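Local coordinates for ABC transporter, solute-binding protein (Staphylococcus aureus, PDB 6LKI) that probably serves as the extracellular solute-binding lipoprotein of an ABC transporter, with a pocket that can take up glucose 6-phosphate, at residues Val103-Ser108 / Lys174-Val179. Residues are numbered along the deposited sequence; the frame is centred on the assembly and turned at random.
Sequences VIVVNS and KVIEDV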
loop_
_atom_site.group_PDB
_atom_site.type_symbol
_atom_site.label_atom_id
_atom_site.label_comp_id
_atom_site.label_asym_id
_atom_site.label_seq_id
_atom_site.Cartn_x
_atom_site.Cartn_y
_atom_site.Cartn_z
ATOM N N VAL A 103 9.637 5.309 -11.071
ATOM C CA VAL A 103 10.865 5.929 -10.591
ATOM C C VAL A 103 12.068 5.073 -10.956
ATOM O O VAL A 103 11.957 3.878 -11.238
ATOM C CB VAL A 103 10.860 6.160 -9.058
ATOM C CG1 VAL A 103 9.650 6.981 -8.616
ATOM C CG2 VAL A 103 10.925 4.829 -8.318
ATOM N N ILE A 104 13.228 5.714 -10.950
ATOM C CA ILE A 104 14.503 5.022 -10.838
ATOM C C ILE A 104 14.870 4.987 -9.363
ATOM O O ILE A 104 14.867 6.025 -8.692
ATOM C CB ILE A 104 15.595 5.729 -11.658
ATOM C CG1 ILE A 104 15.251 5.710 -13.146
ATOM C CG2 ILE A 104 16.950 5.079 -11.414
ATOM C CD1 ILE A 104 16.127 6.612 -13.979
ATOM N N VAL A 105 15.161 3.800 -8.845
ATOM C CA VAL A 105 15.635 3.652 -7.476
ATOM C C VAL A 105 17.147 3.481 -7.513
ATOM O O VAL A 105 17.676 2.751 -8.359
ATOM C CB VAL A 105 14.935 2.482 -6.760
ATOM C CG1 VAL A 105 15.253 1.152 -7.418
ATOM C CG2 VAL A 105 15.313 2.462 -5.287
ATOM N N VAL A 106 17.845 4.189 -6.628
ATOM C CA VAL A 106 19.303 4.236 -6.618
ATOM C C VAL A 106 19.795 3.773 -5.256
ATOM O O VAL A 106 19.280 4.213 -4.221
ATOM C CB VAL A 106 19.828 5.650 -6.933
ATOM C CG1 VAL A 106 21.348 5.686 -6.872
ATOM C CG2 VAL A 106 19.336 6.108 -8.301
ATOM N N ASN A 107 20.786 2.885 -5.258
ATOM C CA ASN A 107 21.423 2.442 -4.024
ATOM C C ASN A 107 22.433 3.494 -3.580
ATOM O O ASN A 107 23.429 3.733 -4.270
ATOM C CB ASN A 107 22.100 1.088 -4.232
ATOM C CG ASN A 107 22.672 0.517 -2.949
ATOM O OD1 ASN A 107 23.597 1.080 -2.365
ATOM N ND2 ASN A 107 22.130 -0.612 -2.510
ATOM N N SER A 108 22.180 4.121 -2.428
ATOM C CA SER A 108 23.030 5.211 -1.964
ATOM C C SER A 108 24.342 4.727 -1.363
ATOM O O SER A 108 25.285 5.519 -1.257
ATOM C CB SER A 108 22.284 6.073 -0.941
ATOM O OG SER A 108 21.832 5.302 0.158
ATOM N N LYS A 174 11.325 -7.941 -7.269
ATOM C CA LYS A 174 12.728 -8.326 -7.173
ATOM C C LYS A 174 13.653 -7.165 -7.520
ATOM O O LYS A 174 14.798 -7.125 -7.053
ATOM C CB LYS A 174 13.004 -9.523 -8.084
ATOM C CG LYS A 174 14.365 -10.174 -7.883
ATOM C CD LYS A 174 14.465 -10.858 -6.529
ATOM C CE LYS A 174 15.720 -11.716 -6.440
ATOM N NZ LYS A 174 15.851 -12.386 -5.117
ATOM N N VAL A 175 13.175 -6.208 -8.321
ATOM C CA VAL A 175 14.010 -5.074 -8.710
ATOM C C VAL A 175 14.356 -4.221 -7.495
ATOM O O VAL A 175 15.528 -3.919 -7.241
ATOM C CB VAL A 175 13.312 -4.241 -9.800
ATOM C CG1 VAL A 175 14.084 -2.956 -10.051
ATOM C CG2 VAL A 175 13.174 -5.051 -11.085
ATOM N N ILE A 176 13.342 -3.810 -6.728
ATOM C CA ILE A 176 13.607 -2.972 -5.561
ATOM C C ILE A 176 14.368 -3.758 -4.500
ATOM O O ILE A 176 15.267 -3.222 -3.840
ATOM C CB ILE A 176 12.298 -2.377 -5.003
ATOM C CG1 ILE A 176 12.582 -1.502 -3.781
ATOM C CG2 ILE A 176 11.307 -3.471 -4.634
ATOM C CD1 ILE A 176 13.563 -0.385 -4.035
ATOM N N GLU A 177 14.042 -5.040 -4.333
ATOM C CA GLU A 177 14.713 -5.845 -3.318
ATOM C C GLU A 177 16.204 -5.969 -3.611
ATOM O O GLU A 177 17.040 -5.792 -2.719
ATOM C CB GLU A 177 14.070 -7.228 -3.228
ATOM C CG GLU A 177 14.836 -8.190 -2.330
ATOM C CD GLU A 177 14.117 -9.508 -2.133
ATOM O OE1 GLU A 177 12.980 -9.648 -2.628
ATOM O OE2 GLU A 177 14.690 -10.403 -1.476
ATOM N N ASP A 178 16.554 -6.267 -4.865
ATOM C CA ASP A 178 17.957 -6.474 -5.210
ATOM C C ASP A 178 18.733 -5.165 -5.249
ATOM O O ASP A 178 19.929 -5.151 -4.941
ATOM C CB ASP A 178 18.062 -7.204 -6.548
ATOM C CG ASP A 178 17.720 -8.675 -6.432
ATOM O OD1 ASP A 178 17.491 -9.143 -5.296
ATOM O OD2 ASP A 178 17.680 -9.363 -7.473
ATOM N N VAL A 179 18.084 -4.060 -5.621
ATOM C CA VAL A 179 18.746 -2.762 -5.533
ATOM C C VAL A 179 18.972 -2.382 -4.075
ATOM O O VAL A 179 20.069 -1.960 -3.687
ATOM C CB VAL A 179 17.933 -1.687 -6.277
ATOM C CG1 VAL A 179 18.451 -0.297 -5.929
ATOM C CG2 VAL A 179 17.998 -1.917 -7.781
#
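Val105 and Asn107 of strand 95-107 meet Ile176 and Val179 of helix 172-180, a helix packed on the mixed sheet of an alpha/beta lobe in a periplasmic-binding-protein fold. The short segments run nearly parallel, their axes 22° apart and 8.9 Å from each other at closest approach. Strand 95-107 is hydrogen-bonded here to strands 186-190 and 204-207; the helix packs against it through the side chains of Val105 and Asn107.

The apolar part centres on Val105, whose methyls meet both helix residues, CG1 chiefly Val179 and CG2 Ile176. With chi1 at 64°, CG1 lies between the backbone N and the carbonyl carbon and faces Val179 tip to tip; Val105 CG1 is 3.8 Å from Val179 CG1. The other branch touches the end of Ile176: the two side chains cross at about a right angle, and Val105 CG2 lies 3.6 Å from Ile176 CD1. Val204 also touches Val105, while Trp197 and Asp193 of helix 191-198 pack on Ile176. Val105, Asn107, Ile176 and Val179 are all buried. The side chain of Ile176, one turn beyond Thr172, is about 6 Å from that of Thr172, a residue of the malonate and glucose 6-phosphate sites, so the apolar contact lies close to the ligand site.

The polar part is carried by Asn107, whose amide joins two helices. As the N-cap of helix 108-111, its OD1 accepts from Leu110 N and, weakly, Asp109 N; these bonds and the one to Val179 would together fix the rotation of the amide. With CG anti to the backbone N, the amide extends toward helix 172-180, where Asn107 ND2 donates to Val179 O over 2.7 Å, almost straight at 171°, with the acceptor oxygen in the plane of the amide.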